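Local coordinates for protein putative esterase (Sulfolobus solfataricus P2, PDB 2RAU) that is probably a lipase or esterase of the alpha/beta-hydrolase type and binds calcium ions, at residues A[51-56]-A[92-97]; A[39-44]-A[98-103]; A[175-180]-A[308-313]. All coordinates share one frame; numbering follows the deposited sequence. Where two conformers were deposited one is given.

How the interactions relate
All three contacts lie on or just beyond one mixed beta sheet. Interactions 1 and 2 are neighbours in it, with centres about 12 Å apart. Both use strand 94-100, which pairs with strand 52-56 in interaction 1 and with strand 37-45 in interaction 2. Thr98 OG1 bonds to Ile55 O, and Val43 N probably bonds to Val96 O, so they touch. In sequence, both segments of interaction 1 fall between those of interaction 2. Interaction 3 comes after both, at the end of strand 170-176. Its centre is about 22 and 23 Å from those of interactions 1 and 2. The first two each join neighbouring strands of the sheet, while the third borders the probable catalytic site.

Interaction 1. Residues A[51-56]-A[92-97]; sequences DAVLIL and NGFNVY
Asp51 meets the Phe94 ring with its CB, 4.1 Å from Phe94 CD2, and offers its backbone O to the side-chain amide of Asn95. Asn95 ND2 donates to Asp51 O over 3.0 Å. The acceptor lies close to the amide plane of Asn95, so one of the amide N-H bonds points at it. The carboxylate of Asp51 turns back to its own chain, where OD1 accepts from Ala52 N with its anti lone pair and also forms a salt bridge with Lys171. Ala52 CB packs obliquely on the Tyr97 ring, 4.0 Å from Tyr97 CE1.

Val53 starts the parallel pairing. Its N donates to Asn95 O, and its O accepts from Tyr97 N at 2.8 Å. Val53 O also lies in the plane of the Tyr97 ring, at its edge. On the face opposite Leu54 and Tyr97, Val53 CG1 is anti to the backbone N (chi1 -177°), which puts CG2 beside that N, 3.8 Å from Phe94 CD2. Leu54 CD1 lies 4.0 Å from Tyr97 CB. Ile55 N donates to Tyr97 O at 2.9 Å, and Ile55 CD1 meets Val96 CG1 at 3.9 Å.

Tyr97 OH bonds to Asp140 of helix 123-141. Helix 85-91 packs on Ile55 and Val96. The bonded backbone N-H and C=O groups satisfy each other, so the strands can lie in an apolar interior, with polar side-chain groups gathered at the Asp51 end.

Interaction 2. Residues A[39-44]-A[98-103]; sequences SLHKVN and TIDYRT
The His41 ring presents its edge to Asp100, and OD2 of Asp100 lies in the ring plane. Thr98 O is also at the ring edge, near its plane. The ring and the carboxylate stand nearly upright to each other, their planes 84° apart. His41 NE2 donates to Asp100 OD2 over only 2.6 Å. It reaches the syn side of that oxygen, 30° out of the carboxylate plane. Ser39 OG gives OD2 a second bond, 2.8 Å long, on the anti lone pair. Two donors therefore grip this buried oxygen and help fix the rotation of the carboxylate. Asp100 OD1 accepts from Glu64 N, His41 ND1 bonds to Glu23, and Ser39 OG also bonds to Tyr105. With a carboxylate at each ring nitrogen, the ring would probably favour the doubly protonated, charged form.

On the sheet face opposite His41 and Asp100, Leu40 and Ile99 touch Val133 of helix 123-141. The backbones pair antiparallel. Ser39 N and O bond to Asp100 O and N, while His41 N donates to Thr98 O at 2.8 Å and His41 O accepts from Thr98 N. Leu40 and Ile99 form the non-hydrogen-bonded pair between them. Here the antiparallel strands from the start of the chain join the parallel strands of the central sheet, as in the alpha/beta-hydrolase fold.

Interaction 3. Residues A[175-180]-A[308-313]; sequences LLDGGP and QIFDSK
The loop after strand 170-176 probably carries the acid of a Ser-His-Asp triad, and here it packs against the Phe310 side chain. The likely acid is Asp177. Its OD2 bonds to His329 ND1 and Ser302 OG, and Ser152 on the GxSxG nucleophile elbow would complete the triad.

Phe310 fits against the turn of this loop. Gly178 CA lies over one ring face as a CH-pi contact, 4.0 Å from the ring centroid and offset toward the rim. Ile309 CG2 covers the centre of the opposite face. Asp177 CG lies in the ring plane at the edge, and OD1 of Asp177 is 3.7 Å from Phe310 CE2. The carboxylate and ring planes are 77° apart. Two backbone oxygens also approach ring carbons: Asp177 O is 3.2 Å from Phe310 CE2, and Gly179 O is 3.2 Å from Phe310 CD1. The ring swings to the loop because CG is anti to the carbonyl carbon of Phe310 (chi1 -61°). Gly179 N is buried under the ring face and has no hydrogen-bond partner.

An alanine at Phe310 is likely to open a gap beside Gly178 and Gly179 and leave the Asp177 loop less firmly backed.

Asp311, the next residue, ties the two segments together. Asp311 N donates to Pro180 O over 3.1 Å along an almost straight line, 176° at the hydrogen. A water donates to Pro180 O at 2.7 Å and makes a weak bond to Asp311 O. An acid just after the strand that follows the nucleophile strand is consistent with an alpha/beta-hydrolase active site, as in pancreatic lipase.

Interaction 1. Residues A[51-56]-A[92-97]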
loop_
_atom_site.group_PDB
_atom_site.type_symbol
_atom_site.label_atom_id
_atom_site.label_comp_id
_atom_site.label_asym_id
_atom_site.label_seq_id
_atom_site.Cartn_x
_atom_site.Cartn_y
_atom_site.Cartn_z
ATOM N N ASP A 51 -3.816 20.492 -5.885
ATOM C CA ASP A 51 -4.838 19.595 -5.360
ATOM C C ASP A 51 -4.234 18.690 -4.311
ATOM O O ASP A 51 -3.224 19.051 -3.691
ATOM C CB ASP A 51 -5.505 18.792 -6.459
ATOM C CG ASP A 51 -6.977 18.553 -6.194
ATOM O OD1 ASP A 51 -7.386 18.004 -5.132
ATOM O OD2 ASP A 51 -7.747 18.917 -7.089
ATOM N N ALA A 52 -4.869 17.539 -4.107
ATOM C CA ALA A 52 -4.409 16.589 -3.093
ATOM C C ALA A 52 -4.932 15.177 -3.349
ATOM O O ALA A 52 -6.145 14.959 -3.443
ATOM C CB ALA A 52 -4.813 17.078 -1.682
ATOM N N VAL A 53 -3.994 14.233 -3.481
ATOM C CA VAL A 53 -4.270 12.801 -3.549
ATOM C C VAL A 53 -3.513 12.131 -2.433
ATOM O O VAL A 53 -2.307 12.301 -2.354
ATOM C CB VAL A 53 -3.796 12.177 -4.881
ATOM C CG1 VAL A 53 -4.179 10.746 -4.911
ATOM C CG2 VAL A 53 -4.410 12.967 -6.077
ATOM N N LEU A 54 -4.210 11.368 -1.595
ATOM C CA LEU A 54 -3.573 10.570 -0.552
ATOM C C LEU A 54 -3.712 9.091 -0.938
ATOM O O LEU A 54 -4.825 8.592 -1.226
ATOM C CB LEU A 54 -4.202 10.815 0.832
ATOM C CG LEU A 54 -3.865 9.845 1.980
ATOM C CD1 LEU A 54 -2.337 9.938 2.295
ATOM C CD2 LEU A 54 -4.760 10.120 3.185
ATOM N N ILE A 55 -2.588 8.391 -0.921
ATOM C CA ILE A 55 -2.558 6.947 -1.232
ATOM C C ILE A 55 -2.226 6.129 -0.006
ATOM O O ILE A 55 -1.205 6.314 0.617
ATOM C CB ILE A 55 -1.599 6.646 -2.427
ATOM C CG1 ILE A 55 -1.887 7.653 -3.576
ATOM C CG2 ILE A 55 -1.746 5.139 -2.885
ATOM C CD1 ILE A 55 -1.173 7.420 -4.898
ATOM N N LEU A 56 -3.137 5.231 0.333
ATOM C CA LEU A 56 -3.025 4.326 1.457
ATOM C C LEU A 56 -2.349 3.015 1.039
ATOM O O LEU A 56 -2.851 2.311 0.170
ATOM C CB LEU A 56 -4.421 4.071 2.014
ATOM C CG LEU A 56 -5.250 5.272 2.545
ATOM C CD1 LEU A 56 -6.546 4.817 3.175
ATOM C CD2 LEU A 56 -4.400 6.164 3.515
ATOM N N ASN A 92 2.706 14.697 -13.187
ATOM C CA ASN A 92 1.571 15.247 -13.909
ATOM C C ASN A 92 0.789 16.336 -13.149
ATOM O O ASN A 92 -0.327 16.697 -13.531
ATOM C CB ASN A 92 0.719 14.067 -14.380
ATOM C CG ASN A 92 1.373 13.360 -15.576
ATOM O OD1 ASN A 92 1.295 13.879 -16.661
ATOM N ND2 ASN A 92 2.060 12.232 -15.364
ATOM N N GLY A 93 1.421 16.885 -12.114
ATOM C CA GLY A 93 1.007 18.126 -11.480
ATOM C C GLY A 93 0.292 18.065 -10.152
ATOM O O GLY A 93 -0.046 19.104 -9.598
ATOM N N PHE A 94 0.074 16.864 -9.628
ATOM C CA PHE A 94 -0.626 16.682 -8.371
ATOM C C PHE A 94 0.303 16.716 -7.163
ATOM O O PHE A 94 1.475 16.322 -7.240
ATOM C CB PHE A 94 -1.421 15.381 -8.354
ATOM C CG PHE A 94 -2.671 15.417 -9.179
ATOM C CD1 PHE A 94 -2.630 15.124 -10.539
ATOM C CD2 PHE A 94 -3.887 15.750 -8.605
ATOM C CE1 PHE A 94 -3.773 15.190 -11.293
ATOM C CE2 PHE A 94 -5.034 15.806 -9.346
ATOM C CZ PHE A 94 -4.997 15.524 -10.684
ATOM N N ASN A 95 -0.244 17.215 -6.054
ATOM C CA ASN A 95 0.361 17.036 -4.751
ATOM C C ASN A 95 -0.079 15.620 -4.350
ATOM O O ASN A 95 -1.271 15.357 -4.206
ATOM C CB ASN A 95 -0.137 18.021 -3.697
ATOM C CG ASN A 95 0.340 19.448 -3.906
ATOM O OD1 ASN A 95 1.528 19.692 -4.191
ATOM N ND2 ASN A 95 -0.589 20.393 -3.784
ATOM N N VAL A 96 0.875 14.730 -4.143
ATOM C CA VAL A 96 0.569 13.346 -3.770
ATOM C C VAL A 96 1.174 13.057 -2.408
ATOM O O VAL A 96 2.302 13.382 -2.163
ATOM C CB VAL A 96 1.083 12.320 -4.818
ATOM C CG1 VAL A 96 0.545 10.879 -4.500
ATOM C CG2 VAL A 96 0.691 12.827 -6.280
ATOM N N TYR A 97 0.392 12.432 -1.542
ATOM C CA TYR A 97 0.785 12.163 -0.197
ATOM C C TYR A 97 0.596 10.699 0.067
ATOM O O TYR A 97 -0.236 10.034 -0.556
ATOM C CB TYR A 97 -0.106 12.937 0.799
ATOM C CG TYR A 97 -0.129 14.451 0.658
ATOM C CD1 TYR A 97 -0.976 15.079 -0.258
ATOM C CD2 TYR A 97 0.639 15.249 1.472
ATOM C CE1 TYR A 97 -1.053 16.468 -0.350
ATOM C CE2 TYR A 97 0.567 16.659 1.387
ATOM C CZ TYR A 97 -0.278 17.251 0.469
ATOM O OH TYR A 97 -0.342 18.628 0.456
#

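Interaction 2. Residues A[39-44]-A[98-103]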
loop_
_atom_site.group_PDB
_atom_site.type_symbol
_atom_site.label_atom_id
_atom_site.label_comp_id
_atom_site.label_asym_id
_atom_site.label_seq_id
_atom_site.Cartn_x
_atom_site.Cartn_y
_atom_site.Cartn_z
ATOM N N SER A 39 4.086 8.481 9.918
ATOM C CA SER A 39 4.682 9.517 9.125
ATOM C C SER A 39 3.935 9.757 7.823
ATOM O O SER A 39 3.073 8.994 7.422
ATOM C CB SER A 39 6.203 9.335 8.948
ATOM O OG SER A 39 6.574 7.976 8.824
ATOM N N LEU A 40 4.242 10.883 7.197
ATOM C CA LEU A 40 3.532 11.345 6.036
ATOM C C LEU A 40 4.525 11.834 5.005
ATOM O O LEU A 40 5.442 12.571 5.361
ATOM C CB LEU A 40 2.636 12.514 6.443
ATOM C CG LEU A 40 1.882 13.327 5.432
ATOM C CD1 LEU A 40 1.092 12.307 4.665
ATOM C CD2 LEU A 40 0.968 14.308 6.197
ATOM N N HIS A 41 4.384 11.379 3.756
ATOM C CA HIS A 41 5.243 11.830 2.652
ATOM C C HIS A 41 4.428 12.643 1.708
ATOM O O HIS A 41 3.318 12.317 1.431
ATOM C CB HIS A 41 5.831 10.651 1.842
ATOM C CG HIS A 41 6.644 9.682 2.663
ATOM N ND1 HIS A 41 7.962 9.384 2.376
ATOM C CD2 HIS A 41 6.308 8.919 3.726
ATOM C CE1 HIS A 41 8.414 8.515 3.266
ATOM N NE2 HIS A 41 7.426 8.197 4.088
ATOM N N LYS A 42 5.010 13.720 1.209
ATOM C CA LYS A 42 4.428 14.507 0.136
ATOM C C LYS A 42 5.414 14.478 -1.040
ATOM O O LYS A 42 6.639 14.610 -0.852
ATOM C CB LYS A 42 4.217 15.965 0.569
ATOM C CG LYS A 42 3.539 16.855 -0.480
ATOM C CD LYS A 42 3.522 18.284 -0.045
ATOM C CE LYS A 42 2.831 19.188 -1.040
ATOM N NZ LYS A 42 2.771 20.542 -0.481
ATOM N N VAL A 43 4.879 14.285 -2.239
ATOM C CA VAL A 43 5.674 14.386 -3.458
ATOM C C VAL A 43 5.020 15.387 -4.407
ATOM O O VAL A 43 3.826 15.354 -4.631
ATOM C CB VAL A 43 5.840 13.006 -4.156
ATOM C CG1 VAL A 43 6.679 13.085 -5.486
ATOM C CG2 VAL A 43 6.438 11.960 -3.148
ATOM N N ASN A 44 5.844 16.260 -4.974
ATOM C CA ASN A 44 5.396 17.223 -5.970
ATOM C C ASN A 44 6.548 17.596 -6.874
ATOM O O ASN A 44 7.706 17.366 -6.562
ATOM C CB ASN A 44 4.731 18.478 -5.350
ATOM C CG ASN A 44 5.608 19.209 -4.323
ATOM O OD1 ASN A 44 5.469 18.994 -3.137
ATOM N ND2 ASN A 44 6.480 20.052 -4.778
ATOM N N THR A 98 1.367 10.165 1.014
ATOM C CA THR A 98 1.227 8.776 1.389
ATOM C C THR A 98 1.781 8.580 2.810
ATOM O O THR A 98 2.743 9.204 3.204
ATOM C CB THR A 98 1.845 7.813 0.330
ATOM O OG1 THR A 98 1.623 6.444 0.723
ATOM C CG2 THR A 98 3.363 8.106 0.089
ATOM N N ILE A 99 1.160 7.656 3.522
ATOM C CA ILE A 99 1.314 7.439 4.968
ATOM C C ILE A 99 2.146 6.196 5.273
ATOM O O ILE A 99 2.020 5.158 4.584
ATOM C CB ILE A 99 -0.103 7.299 5.610
ATOM C CG1 ILE A 99 -0.002 7.097 7.128
ATOM C CG2 ILE A 99 -0.917 6.168 4.949
ATOM C CD1 ILE A 99 -1.398 7.083 7.951
ATOM N N ASP A 100 3.047 6.367 6.251
ATOM C CA ASP A 100 3.744 5.296 6.903
ATOM C C ASP A 100 2.925 4.941 8.153
ATOM O O ASP A 100 2.756 5.753 9.065
ATOM C CB ASP A 100 5.137 5.658 7.316
ATOM C CG ASP A 100 6.023 6.024 6.154
ATOM O OD1 ASP A 100 5.934 5.364 5.106
ATOM O OD2 ASP A 100 6.877 6.917 6.297
ATOM N N TYR A 101 2.348 3.751 8.142
ATOM C CA TYR A 101 1.590 3.263 9.267
ATOM C C TYR A 101 2.549 2.951 10.403
ATOM O O TYR A 101 3.756 2.893 10.192
ATOM C CB TYR A 101 0.908 1.965 8.923
ATOM C CG TYR A 101 -0.056 2.018 7.774
ATOM C CD1 TYR A 101 -1.118 2.935 7.762
ATOM C CD2 TYR A 101 0.054 1.124 6.724
ATOM C CE1 TYR A 101 -2.036 2.954 6.712
ATOM C CE2 TYR A 101 -0.857 1.121 5.686
ATOM C CZ TYR A 101 -1.909 2.026 5.677
ATOM O OH TYR A 101 -2.797 1.977 4.619
ATOM N N ARG A 102 2.000 2.652 11.575
ATOM C CA ARG A 102 2.818 2.332 12.754
ATOM C C ARG A 102 3.746 1.132 12.535
ATOM O O ARG A 102 4.812 1.013 13.184
ATOM C CB ARG A 102 1.922 2.130 13.983
ATOM C CG ARG A 102 1.059 3.350 14.306
ATOM C CD ARG A 102 0.263 3.141 15.541
ATOM N NE ARG A 102 -0.758 4.168 15.669
ATOM C CZ ARG A 102 -1.254 4.623 16.818
ATOM N NH1 ARG A 102 -0.838 4.190 17.988
ATOM N NH2 ARG A 102 -2.166 5.563 16.779
ATOM N N THR A 103 3.321 0.239 11.655
ATOM C CA THR A 103 4.096 -0.948 11.228
ATOM C C THR A 103 5.465 -0.562 10.674
ATOM O O THR A 103 6.413 -1.330 10.748
ATOM C CB THR A 103 3.300 -1.764 10.184
ATOM O OG1 THR A 103 2.806 -0.850 9.185
ATOM C CG2 THR A 103 2.209 -2.573 10.864
#

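Interaction 3. Residues A[175-180]-A[308-313]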
loop_
_atom_site.group_PDB
_atom_site.type_symbol
_atom_site.label_atom_id
_atom_site.label_comp_id
_atom_site.label_asym_id
_atom_site.label_seq_id
_atom_site.Cartn_x
_atom_site.Cartn_y
_atom_site.Cartn_z
ATOM N N LEU A 175 -9.575 2.946 -6.159
ATOM C CA LEU A 175 -9.240 1.637 -5.579
ATOM C C LEU A 175 -8.370 0.841 -6.559
ATOM O O LEU A 175 -8.801 0.496 -7.653
ATOM C CB LEU A 175 -10.522 0.869 -5.217
ATOM C CG LEU A 175 -11.508 1.628 -4.301
ATOM C CD1 LEU A 175 -12.878 0.866 -4.222
ATOM C CD2 LEU A 175 -10.830 1.919 -2.900
ATOM N N LEU A 176 -7.117 0.632 -6.168
ATOM C CA LEU A 176 -6.100 -0.045 -6.975
ATOM C C LEU A 176 -5.985 -1.495 -6.471
ATOM O O LEU A 176 -5.206 -1.831 -5.560
ATOM C CB LEU A 176 -4.759 0.710 -6.881
ATOM C CG LEU A 176 -4.796 2.189 -7.343
ATOM C CD1 LEU A 176 -3.600 2.963 -6.840
ATOM C CD2 LEU A 176 -4.931 2.302 -8.853
ATOM N N ASP A 177 -6.826 -2.336 -7.032
ATOM C CA ASP A 177 -6.941 -3.740 -6.619
ATOM C C ASP A 177 -7.106 -3.834 -5.091
ATOM O O ASP A 177 -6.355 -4.505 -4.392
ATOM C CB ASP A 177 -5.755 -4.579 -7.167
ATOM C CG ASP A 177 -6.168 -5.962 -7.681
ATOM O OD1 ASP A 177 -7.346 -6.169 -8.037
ATOM O OD2 ASP A 177 -5.265 -6.848 -7.744
ATOM N N GLY A 178 -8.134 -3.174 -4.569
ATOM C CA GLY A 178 -8.344 -3.227 -3.139
ATOM C C GLY A 178 -9.729 -2.789 -2.721
ATOM O O GLY A 178 -10.245 -1.800 -3.190
ATOM N N GLY A 179 -10.307 -3.510 -1.788
ATOM C CA GLY A 179 -11.621 -3.174 -1.264
ATOM C C GLY A 179 -12.171 -4.374 -0.513
ATOM O O GLY A 179 -11.470 -5.409 -0.382
ATOM N N PRO A 180 -13.404 -4.238 0.034
ATOM C CA PRO A 180 -14.037 -5.388 0.649
ATOM C C PRO A 180 -14.001 -6.568 -0.313
ATOM O O PRO A 180 -14.215 -6.436 -1.549
ATOM C CB PRO A 180 -15.475 -4.928 0.909
ATOM C CG PRO A 180 -15.384 -3.462 1.063
ATOM C CD PRO A 180 -14.235 -3.027 0.143
ATOM N N GLN A 308 -11.354 -12.597 -8.453
ATOM C CA GLN A 308 -11.712 -13.773 -7.671
ATOM C C GLN A 308 -12.114 -13.395 -6.225
ATOM O O GLN A 308 -12.940 -14.043 -5.604
ATOM C CB GLN A 308 -10.509 -14.761 -7.612
ATOM C CG GLN A 308 -9.733 -15.071 -8.950
ATOM C CD GLN A 308 -8.516 -16.020 -8.740
ATOM N N ILE A 309 -11.525 -12.326 -5.718
ATOM C CA ILE A 309 -11.582 -11.994 -4.313
ATOM C C ILE A 309 -12.443 -10.761 -3.979
ATOM O O ILE A 309 -13.113 -10.734 -2.950
ATOM C CB ILE A 309 -10.143 -11.728 -3.834
ATOM C CG1 ILE A 309 -10.050 -11.574 -2.333
ATOM C CG2 ILE A 309 -9.611 -10.441 -4.392
ATOM C CD1 ILE A 309 -8.840 -10.796 -1.950
ATOM N N PHE A 310 -12.429 -9.746 -4.841
ATOM C CA PHE A 310 -13.059 -8.462 -4.496
ATOM C C PHE A 310 -14.522 -8.430 -4.959
ATOM O O PHE A 310 -14.843 -8.903 -6.044
ATOM C CB PHE A 310 -12.218 -7.215 -4.973
ATOM C CG PHE A 310 -10.807 -7.125 -4.358
ATOM C CD1 PHE A 310 -10.608 -7.164 -2.971
ATOM C CD2 PHE A 310 -9.692 -6.964 -5.163
ATOM C CE1 PHE A 310 -9.299 -7.093 -2.401
ATOM C CE2 PHE A 310 -8.398 -6.932 -4.614
ATOM C CZ PHE A 310 -8.199 -6.973 -3.225
ATOM N N ASP A 311 -15.364 -7.847 -4.090
ATOM C CA ASP A 311 -16.830 -7.772 -4.202
ATOM C C ASP A 311 -17.277 -6.416 -4.751
ATOM O O ASP A 311 -17.193 -5.398 -4.065
ATOM C CB ASP A 311 -17.404 -7.994 -2.796
ATOM C CG ASP A 311 -18.908 -7.860 -2.732
ATOM O OD1 ASP A 311 -19.568 -7.677 -3.773
ATOM O OD2 ASP A 311 -19.429 -7.929 -1.603
ATOM N N SER A 312 -17.765 -6.424 -5.987
ATOM C CA SER A 312 -18.106 -5.210 -6.716
ATOM C C SER A 312 -19.392 -4.607 -6.230
ATOM O O SER A 312 -19.579 -3.397 -6.317
ATOM C CB SER A 312 -18.233 -5.505 -8.218
ATOM N N LYS A 313 -20.276 -5.454 -5.714
ATOM C CA LYS A 313 -21.606 -5.035 -5.309
ATOM C C LYS A 313 -21.622 -4.009 -4.166
ATOM O O LYS A 313 -22.538 -3.198 -4.107
ATOM C CB LYS A 313 -22.471 -6.273 -4.973
HETATM O O HOH W 1 -14.330 -4.106 -2.935
#